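Local coordinates for succinoglycan biosynthesis protein (Bacillus cereus ATCC 14579, PDB 2QGM) that is of unknown function but belongs to the erythromycin esterase-like family and may be a hydrolase, at residues Glu134-Leu139 / Asp143-Met148; Gly313-Lys318 / Leu407-Gly412; Thr349-Tyr354 / Gly360-Asp365. All coordinates share one frame; numbering follows the deposited sequence.

In the fold
From the N terminus, contact 1 comes first: it closes a short loop where the chain leaving helix 115-127 turns into helix 143-157. Contact 2 opens much later, at the loop between helices 307-310 and 324-332, and closes only at strand 404-408 and the residues after it. Contact 3, a β-hairpin between residues 349-354 and 360-365, falls wholly within that long excursion, so 2 and 3 nest and none cross. All three meet. Leu-138 and Leu-139 of contact 1 pack on Tyr-351 and Ile-362 of contact 3, Leu-139 also touches Gly-412 of contact 2, and the Gly-412 carbonyl probably accepts a hydrogen bond from Tyr-351 N.

Contact 1. Residues Glu134-Leu139 / Asp143-Met148; sequences EFLKLL and DEIIAM
Leu-136 and Ile-146 meet through similar torsions: in each, the first branch carbon sits beside the backbone N and anti to the carbonyl carbon (chi1 -60° for Leu-136 CG, -66° for Ile-146 CG1). A nearly extended chi2 of 165° then carries Leu-136 CD1 out from the loop toward the first turns of the helix. There CD1 does all the close touching. It lies 4.0 Å from Ile-146 CG1, the two side chains crossing obliquely, so that a methyl meets the middle of an isoleucine branch and not its end. On another side, CD1 is 4.2 Å from Ile-145 CG2, the short branch of that residue; the long branch of Ile-145 turns away from Leu-136. One methyl is thus shared by two consecutive helix residues, and no hydrogen bond crosses between 134-139 and 143-148. The contact is small and apolar, all three touching side chains are buried, and the Leu-136 and Ile-146 CA atoms remain 8.9 Å apart. The helix is held at its start by Ala-147 N bonded to Asp-143 O and by Thr-142 OG1 bonded to Ile-145 N, while Lys-137 N is hydrogen-bonded to Glu-113 OE2 on the loop side. The contact lays an irregular linker against the first turn of the helix that follows it. Around it, Leu-136 also leans on Leu-121 of helix 115-127, and Ile-145 reaches both Phe-90 of helix 87-104 and Met-111 of strand 108-111.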
loop_
_atom_site.group_PDB
_atom_site.type_symbol
_atom_site.label_atom_id
_atom_site.label_comp_id
_atom_site.label_asym_id
_atom_site.label_seq_id
_atom_site.Cartn_x
_atom_site.Cartn_y
_atom_site.Cartn_z
ATOM N N GLU A 134 -5.685 -5.646 -16.655
ATOM C CA GLU A 134 -4.481 -5.275 -17.389
ATOM C C GLU A 134 -3.634 -4.212 -16.692
ATOM O O GLU A 134 -2.481 -4.004 -17.068
ATOM C CB GLU A 134 -4.874 -4.789 -18.793
ATOM C CG GLU A 134 -5.390 -5.890 -19.712
ATOM C CD GLU A 134 -6.032 -5.353 -20.979
ATOM O OE1 GLU A 134 -5.577 -4.305 -21.480
ATOM O OE2 GLU A 134 -6.983 -5.990 -21.483
ATOM N N PHE A 135 -4.187 -3.552 -15.676
ATOM C CA PHE A 135 -3.436 -2.504 -14.980
ATOM C C PHE A 135 -2.844 -2.917 -13.634
ATOM O O PHE A 135 -2.121 -2.144 -13.010
ATOM C CB PHE A 135 -4.317 -1.269 -14.750
ATOM C CG PHE A 135 -5.158 -0.880 -15.934
ATOM C CD1 PHE A 135 -4.625 -0.859 -17.226
ATOM C CD2 PHE A 135 -6.478 -0.484 -15.747
ATOM C CE1 PHE A 135 -5.404 -0.448 -18.311
ATOM C CE2 PHE A 135 -7.261 -0.073 -16.820
ATOM C CZ PHE A 135 -6.731 -0.050 -18.109
ATOM N N LEU A 136 -3.156 -4.128 -13.189
ATOM C CA LEU A 136 -2.653 -4.635 -11.914
ATOM C C LEU A 136 -1.536 -5.647 -12.167
ATOM O O LEU A 136 -1.752 -6.659 -12.832
ATOM C CB LEU A 136 -3.787 -5.299 -11.137
ATOM C CG LEU A 136 -4.976 -4.394 -10.804
ATOM C CD1 LEU A 136 -6.160 -5.235 -10.375
ATOM C CD2 LEU A 136 -4.575 -3.404 -9.716
ATOM N N LYS A 137 -0.346 -5.379 -11.642
ATOM C CA LYS A 137 0.768 -6.289 -11.851
ATOM C C LYS A 137 0.570 -7.591 -11.081
ATOM O O LYS A 137 -0.010 -7.597 -9.998
ATOM C CB LYS A 137 2.072 -5.606 -11.467
ATOM C CG LYS A 137 2.325 -4.306 -12.238
ATOM C CD LYS A 137 2.269 -4.483 -13.767
ATOM C CE LYS A 137 0.879 -4.239 -14.339
ATOM N NZ LYS A 137 0.876 -4.234 -15.831
ATOM N N LEU A 138 1.064 -8.690 -11.648
ATOM C CA LEU A 138 0.889 -10.023 -11.071
ATOM C C LEU A 138 0.762 -10.176 -9.565
ATOM O O LEU A 138 1.455 -9.537 -8.778
ATOM C CB LEU A 138 1.956 -10.977 -11.606
ATOM C CG LEU A 138 1.579 -11.613 -12.952
ATOM C CD1 LEU A 138 2.650 -12.604 -13.374
ATOM C CD2 LEU A 138 0.229 -12.310 -12.824
ATOM N N LEU A 139 -0.140 -11.072 -9.198
ATOM C CA LEU A 139 -0.501 -11.386 -7.828
ATOM C C LEU A 139 -1.651 -10.463 -7.478
ATOM O O LEU A 139 -2.531 -10.839 -6.722
ATOM C CB LEU A 139 0.661 -11.217 -6.825
ATOM C CG LEU A 139 1.852 -12.194 -6.853
ATOM C CD1 LEU A 139 2.400 -12.335 -5.438
ATOM C CD2 LEU A 139 1.436 -13.571 -7.360
ATOM N N ASP A 143 -9.611 -11.861 -8.306
ATOM C CA ASP A 143 -11.046 -11.600 -8.290
ATOM C C ASP A 143 -11.378 -10.690 -7.115
ATOM O O ASP A 143 -12.215 -9.794 -7.235
ATOM C CB ASP A 143 -11.846 -12.897 -8.151
ATOM C CG ASP A 143 -11.712 -13.803 -9.360
ATOM O OD1 ASP A 143 -11.551 -13.286 -10.488
ATOM O OD2 ASP A 143 -11.793 -15.036 -9.181
ATOM N N GLU A 144 -10.707 -10.925 -5.988
ATOM C CA GLU A 144 -10.930 -10.151 -4.770
ATOM C C GLU A 144 -10.662 -8.658 -4.959
ATOM O O GLU A 144 -11.498 -7.826 -4.608
ATOM C CB GLU A 144 -10.055 -10.692 -3.625
ATOM C CG GLU A 144 -10.366 -12.138 -3.199
ATOM C CD GLU A 144 -9.566 -13.192 -3.961
ATOM O OE1 GLU A 144 -8.876 -12.839 -4.937
ATOM O OE2 GLU A 144 -9.626 -14.382 -3.584
ATOM N N ILE A 145 -9.501 -8.323 -5.515
ATOM C CA ILE A 145 -9.147 -6.925 -5.719
ATOM C C ILE A 145 -9.938 -6.282 -6.853
ATOM O O ILE A 145 -10.392 -5.149 -6.732
ATOM C CB ILE A 145 -7.614 -6.767 -5.975
ATOM C CG1 ILE A 145 -6.848 -7.231 -4.739
ATOM C CG2 ILE A 145 -7.266 -5.311 -6.292
ATOM C CD1 ILE A 145 -5.335 -7.206 -4.859
ATOM N N ILE A 146 -10.122 -7.005 -7.951
ATOM C CA ILE A 146 -10.873 -6.459 -9.066
ATOM C C ILE A 146 -12.299 -6.140 -8.646
ATOM O O ILE A 146 -12.886 -5.182 -9.127
ATOM C CB ILE A 146 -10.857 -7.425 -10.252
ATOM C CG1 ILE A 146 -9.422 -7.532 -10.770
ATOM C CG2 ILE A 146 -11.800 -6.933 -11.342
ATOM C CD1 ILE A 146 -9.212 -8.590 -11.808
ATOM N N ALA A 147 -12.839 -6.927 -7.721
ATOM C CA ALA A 147 -14.192 -6.685 -7.231
ATOM C C ALA A 147 -14.235 -5.328 -6.537
ATOM O O ALA A 147 -15.225 -4.610 -6.641
ATOM C CB ALA A 147 -14.611 -7.782 -6.260
HETATM N N MSE A 148 -13.157 -4.972 -5.843
HETATM C CA MSE A 148 -13.097 -3.684 -5.153
HETATM C C MSE A 148 -13.001 -2.553 -6.164
HETATM O O MSE A 148 -13.681 -1.544 -6.029
HETATM C CB MSE A 148 -11.903 -3.633 -4.197
HETATM C CG MSE A 148 -11.647 -2.268 -3.557
HETATM SE SE MSE A 148 -10.099 -2.327 -2.423
HETATM C CE MSE A 148 -8.732 -2.595 -3.757
#

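Contact 2. Residues Gly313-Lys318 / Leu407-Gly412; sequences GIIDEK and LLSIGG
Ile-315 packs against Leu-407 at the end of strand 404-408, which pairs with 421-425 in a two-stranded antiparallel β-sheet; residues 313-318 form a loop over its side chains. The closest approach is methyl to methyl, Ile-315 CD1 to Leu-407 CD2 at 3.8 Å, with the two side chains crossing at about a right angle. Both reach fully outward. Leu-407 holds CG anti to its backbone N (chi1 176°), and CD2 continues anti to CA; Ile-315 has an extended chi2 (-180°) that carries CD1 forward to the meeting point. The other Ile-315 branch serves a second residue, CG2 lying 4.3 Å from Ser-409 CB. Ile-315 therefore spans alternate residues along one side of the 407-412 chain, while Leu-408 between them points the other way. No hydrogen bond joins the two segments, and the CA atoms of Ile-315 and Leu-407 stay 8.0 Å apart, so side chains alone bridge the gap.

In the next shell, Phe-422 of strand 421-425 touches Ile-315 and also makes the backbone bonding to Leu-407 that holds the strand in place. Ile-308 of helix 307-310 packs on both Ile-315 and Ser-409, and Leu-407 is backed by Phe-374 and Asn-375 of helix 374-380. The contact thus joins the loop after helix 307-310 to the small sheet and its exit. Backbone bonding of Ser-409 to Val-420 continues the pairing past the strand end. Beyond it the chain is held by Asn-82, bonded to the backbone of Ile-410, and by His-306, whose NE2 is hydrogen-bonded to the Ile-410 carbonyl O.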
loop_
_atom_site.group_PDB
_atom_site.type_symbol
_atom_site.label_atom_id
_atom_site.label_comp_id
_atom_site.label_asym_id
_atom_site.label_seq_id
_atom_site.Cartn_x
_atom_site.Cartn_y
_atom_site.Cartn_z
ATOM N N GLY A 313 7.594 0.987 11.962
ATOM C CA GLY A 313 9.004 0.661 12.093
ATOM C C GLY A 313 9.544 -0.349 11.103
ATOM O O GLY A 313 8.982 -0.549 10.026
ATOM N N ILE A 314 10.642 -0.998 11.480
ATOM C CA ILE A 314 11.296 -1.986 10.626
ATOM C C ILE A 314 11.049 -3.430 11.042
ATOM O O ILE A 314 11.359 -3.830 12.163
ATOM C CB ILE A 314 12.817 -1.772 10.605
ATOM C CG1 ILE A 314 13.277 -1.263 11.975
ATOM C CG2 ILE A 314 13.192 -0.817 9.479
ATOM C CD1 ILE A 314 14.776 -1.382 12.230
ATOM N N ILE A 315 10.515 -4.214 10.114
ATOM C CA ILE A 315 10.252 -5.618 10.367
ATOM C C ILE A 315 11.374 -6.459 9.766
ATOM O O ILE A 315 11.986 -7.274 10.454
ATOM C CB ILE A 315 8.906 -6.040 9.757
ATOM C CG1 ILE A 315 7.778 -5.235 10.392
ATOM C CG2 ILE A 315 8.675 -7.524 9.975
ATOM C CD1 ILE A 315 6.409 -5.588 9.856
ATOM N N ASP A 316 11.643 -6.235 8.483
ATOM C CA ASP A 316 12.688 -6.939 7.741
ATOM C C ASP A 316 13.826 -5.937 7.530
ATOM O O ASP A 316 13.851 -5.210 6.540
ATOM C CB ASP A 316 12.137 -7.392 6.381
ATOM C CG ASP A 316 13.041 -8.391 5.679
ATOM O OD1 ASP A 316 14.276 -8.282 5.814
ATOM O OD2 ASP A 316 12.509 -9.282 4.980
ATOM N N GLU A 317 14.773 -5.901 8.458
ATOM C CA GLU A 317 15.868 -4.943 8.363
ATOM C C GLU A 317 16.810 -5.113 7.174
ATOM O O GLU A 317 17.364 -4.130 6.683
ATOM C CB GLU A 317 16.678 -4.951 9.662
ATOM C CG GLU A 317 17.631 -3.770 9.799
ATOM C CD GLU A 317 18.144 -3.622 11.218
ATOM O OE1 GLU A 317 17.302 -3.528 12.138
ATOM O OE2 GLU A 317 19.376 -3.585 11.414
ATOM N N LYS A 318 16.991 -6.343 6.705
ATOM C CA LYS A 318 17.897 -6.579 5.586
ATOM C C LYS A 318 17.321 -6.221 4.221
ATOM O O LYS A 318 18.044 -5.724 3.355
ATOM C CB LYS A 318 18.397 -8.028 5.601
ATOM C CG LYS A 318 19.433 -8.281 6.695
ATOM C CD LYS A 318 19.950 -9.714 6.710
ATOM C CE LYS A 318 21.021 -9.886 7.785
ATOM N NZ LYS A 318 21.491 -11.294 7.907
ATOM N N LEU A 407 7.181 -12.192 14.275
ATOM C CA LEU A 407 6.034 -11.650 13.555
ATOM C C LEU A 407 6.118 -12.173 12.133
ATOM O O LEU A 407 7.147 -12.048 11.473
ATOM C CB LEU A 407 6.056 -10.120 13.540
ATOM C CG LEU A 407 4.935 -9.447 12.732
ATOM C CD1 LEU A 407 3.597 -9.661 13.427
ATOM C CD2 LEU A 407 5.215 -7.964 12.597
ATOM N N LEU A 408 5.026 -12.764 11.667
ATOM C CA LEU A 408 4.973 -13.319 10.327
ATOM C C LEU A 408 4.952 -12.214 9.284
ATOM O O LEU A 408 4.309 -11.190 9.483
ATOM C CB LEU A 408 3.715 -14.160 10.160
ATOM C CG LEU A 408 3.468 -14.652 8.733
ATOM C CD1 LEU A 408 4.510 -15.712 8.392
ATOM C CD2 LEU A 408 2.045 -15.202 8.609
ATOM N N SER A 409 5.649 -12.431 8.176
ATOM C CA SER A 409 5.687 -11.465 7.085
ATOM C C SER A 409 6.125 -12.201 5.826
ATOM O O SER A 409 7.258 -12.667 5.724
ATOM C CB SER A 409 6.651 -10.327 7.408
ATOM O OG SER A 409 6.419 -9.217 6.556
ATOM N N ILE A 410 5.206 -12.312 4.870
ATOM C CA ILE A 410 5.473 -13.025 3.622
ATOM C C ILE A 410 5.280 -12.117 2.415
ATOM O O ILE A 410 4.222 -11.509 2.243
ATOM C CB ILE A 410 4.533 -14.240 3.457
ATOM C CG1 ILE A 410 4.664 -15.168 4.678
ATOM C CG2 ILE A 410 4.882 -14.991 2.176
ATOM C CD1 ILE A 410 3.682 -16.326 4.670
ATOM N N GLY A 411 6.308 -12.037 1.578
ATOM C CA GLY A 411 6.232 -11.208 0.388
ATOM C C GLY A 411 5.677 -11.957 -0.809
ATOM O O GLY A 411 4.982 -12.966 -0.660
ATOM N N GLY A 412 5.981 -11.457 -2.001
ATOM C CA GLY A 412 5.505 -12.094 -3.212
ATOM C C GLY A 412 6.346 -13.297 -3.577
ATOM O O GLY A 412 5.982 -14.072 -4.464
#

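Contact 3. Residues Thr349-Tyr354 / Gly360-Asp365; sequences TLYSEY and GKITTD
Leu-350 and Thr-363 lie side by side, pointing the same way from one face of a β-hairpin in which strand 346-350 runs antiparallel to 363-366. They form a hydrogen-bonded pair, with Leu-350 N to Thr-363 O at 3.0 Å and Thr-363 N to Leu-350 O at 2.8 Å, both bonds nearly linear. Leu-350 CG stands between its backbone N and carbonyl carbon (chi1 71°), and the side chain brings CD1 to 3.5 Å from Thr-363 CG2; the same methyl reaches Asp-365 CB at 3.8 Å. Thr-349 pairs with Thr-364 without hydrogen bonds, but its methyl meets Ile-362 at a slant, where CG2 to CG2 at 3.3 Å is tighter than normal packing. Regular pairing ends after Leu-350, yet the chains stay close: Tyr-351 O faces Lys-361 O at 2.8 Å, two acceptors with no bond between them. The Tyr-351 ring approaches Ile-362, CE1 to CD1 at 4.3 Å, and both side chains also touch Leu-138. Farther out, Glu-353 folds back through a bend at chi2, crossing Thr-363 at about a right angle. Its carboxylate is turned 72° from that of Asp-365, OE2 lying 3.6 Å from OD1, like charges that may raise the pKa of one group somewhat; Asp-365 OD1 is also hydrogen-bonded nearby in the chain. Glu-353 OE1 is buried here with no partner in the model. This hairpin near the surface is tied by backbone bonds of Thr-349 to Gly-85 and of Ser-352 to Ile-414, and by Thr-349 OG1, hydrogen-bonded to Ser-442 OG.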
loop_
_atom_site.group_PDB
_atom_site.type_symbol
_atom_site.label_atom_id
_atom_site.label_comp_id
_atom_site.label_asym_id
_atom_site.label_seq_id
_atom_site.Cartn_x
_atom_site.Cartn_y
_atom_site.Cartn_z
ATOM N N THR A 349 -1.193 -17.497 -2.117
ATOM C CA THR A 349 -0.700 -17.399 -3.484
ATOM C C THR A 349 0.635 -16.674 -3.451
ATOM O O THR A 349 0.793 -15.696 -2.720
ATOM C CB THR A 349 -1.655 -16.572 -4.356
ATOM O OG1 THR A 349 -2.952 -17.184 -4.374
ATOM C CG2 THR A 349 -1.116 -16.462 -5.776
ATOM N N LEU A 350 1.593 -17.153 -4.236
ATOM C CA LEU A 350 2.908 -16.517 -4.302
ATOM C C LEU A 350 3.606 -16.924 -5.597
ATOM O O LEU A 350 3.042 -17.659 -6.406
ATOM C CB LEU A 350 3.765 -16.902 -3.080
ATOM C CG LEU A 350 4.362 -18.305 -2.872
ATOM C CD1 LEU A 350 3.408 -19.369 -3.387
ATOM C CD2 LEU A 350 5.695 -18.417 -3.578
ATOM N N TYR A 351 4.827 -16.441 -5.792
ATOM C CA TYR A 351 5.597 -16.762 -6.989
ATOM C C TYR A 351 6.383 -18.066 -6.921
ATOM O O TYR A 351 5.911 -19.113 -7.365
ATOM C CB TYR A 351 6.559 -15.628 -7.309
ATOM C CG TYR A 351 5.956 -14.560 -8.175
ATOM C CD1 TYR A 351 5.579 -14.837 -9.485
ATOM C CD2 TYR A 351 5.780 -13.268 -7.696
ATOM C CE1 TYR A 351 5.045 -13.851 -10.303
ATOM C CE2 TYR A 351 5.244 -12.271 -8.502
ATOM C CZ TYR A 351 4.880 -12.572 -9.808
ATOM O OH TYR A 351 4.368 -11.591 -10.623
ATOM N N SER A 352 7.593 -17.997 -6.378
ATOM C CA SER A 352 8.446 -19.180 -6.271
ATOM C C SER A 352 8.927 -19.424 -4.840
ATOM O O SER A 352 8.821 -18.546 -3.980
ATOM C CB SER A 352 9.647 -19.044 -7.208
ATOM O OG SER A 352 9.221 -18.949 -8.559
ATOM N N GLU A 353 9.460 -20.621 -4.603
ATOM C CA GLU A 353 9.944 -21.029 -3.286
ATOM C C GLU A 353 11.384 -20.595 -2.992
ATOM O O GLU A 353 11.880 -19.611 -3.553
ATOM C CB GLU A 353 9.833 -22.551 -3.150
ATOM C CG GLU A 353 8.517 -23.142 -3.658
ATOM C CD GLU A 353 7.285 -22.477 -3.066
ATOM O OE1 GLU A 353 6.989 -21.322 -3.439
ATOM O OE2 GLU A 353 6.622 -23.106 -2.216
ATOM N N TYR A 354 12.052 -21.336 -2.110
ATOM C CA TYR A 354 13.427 -21.033 -1.729
ATOM C C TYR A 354 14.354 -22.177 -2.120
ATOM O O TYR A 354 13.951 -23.094 -2.825
ATOM C CB TYR A 354 13.504 -20.810 -0.220
ATOM C CG TYR A 354 14.858 -20.359 0.274
ATOM C CD1 TYR A 354 15.381 -19.123 -0.098
ATOM C CD2 TYR A 354 15.593 -21.149 1.151
ATOM C CE1 TYR A 354 16.605 -18.682 0.395
ATOM C CE2 TYR A 354 16.817 -20.722 1.650
ATOM C CZ TYR A 354 17.317 -19.483 1.271
ATOM O OH TYR A 354 18.524 -19.047 1.776
ATOM N N GLY A 360 9.067 -16.045 -12.817
ATOM C CA GLY A 360 8.524 -17.356 -12.511
ATOM C C GLY A 360 7.021 -17.411 -12.708
ATOM O O GLY A 360 6.431 -16.500 -13.289
ATOM N N LYS A 361 6.394 -18.476 -12.221
ATOM C CA LYS A 361 4.953 -18.626 -12.361
ATOM C C LYS A 361 4.272 -18.584 -10.998
ATOM O O LYS A 361 4.912 -18.796 -9.966
ATOM C CB LYS A 361 4.628 -19.939 -13.085
ATOM C CG LYS A 361 3.173 -20.078 -13.504
ATOM C CD LYS A 361 3.012 -21.081 -14.638
ATOM C CE LYS A 361 3.546 -20.523 -15.952
ATOM N NZ LYS A 361 3.383 -21.500 -17.070
ATOM N N ILE A 362 2.976 -18.291 -10.997
ATOM C CA ILE A 362 2.218 -18.205 -9.757
ATOM C C ILE A 362 1.841 -19.591 -9.236
ATOM O O ILE A 362 1.344 -20.431 -9.986
ATOM C CB ILE A 362 0.922 -17.374 -9.939
ATOM C CG1 ILE A 362 1.260 -15.909 -10.224
ATOM C CG2 ILE A 362 0.073 -17.462 -8.684
ATOM C CD1 ILE A 362 1.399 -15.574 -11.688
ATOM N N THR A 363 2.074 -19.815 -7.947
ATOM C CA THR A 363 1.766 -21.093 -7.311
ATOM C C THR A 363 1.198 -20.844 -5.912
ATOM O O THR A 363 0.797 -19.728 -5.597
ATOM C CB THR A 363 3.030 -21.978 -7.207
ATOM O OG1 THR A 363 2.663 -23.287 -6.748
ATOM C CG2 THR A 363 4.030 -21.364 -6.234
ATOM N N THR A 364 1.177 -21.884 -5.084
ATOM C CA THR A 364 0.656 -21.784 -3.725
ATOM C C THR A 364 1.590 -22.434 -2.695
ATOM O O THR A 364 2.286 -23.405 -3.001
ATOM C CB THR A 364 -0.735 -22.459 -3.617
ATOM O OG1 THR A 364 -1.669 -21.772 -4.460
ATOM C CG2 THR A 364 -1.237 -22.429 -2.188
ATOM N N ASP A 365 1.603 -21.893 -1.479
ATOM C CA ASP A 365 2.432 -22.433 -0.411
ATOM C C ASP A 365 1.671 -22.366 0.909
ATOM O O ASP A 365 0.564 -21.826 0.965
ATOM C CB ASP A 365 3.756 -21.666 -0.323
ATOM C CG ASP A 365 4.756 -22.338 0.596
ATOM O OD1 ASP A 365 4.653 -23.571 0.784
ATOM O OD2 ASP A 365 5.654 -21.643 1.123
#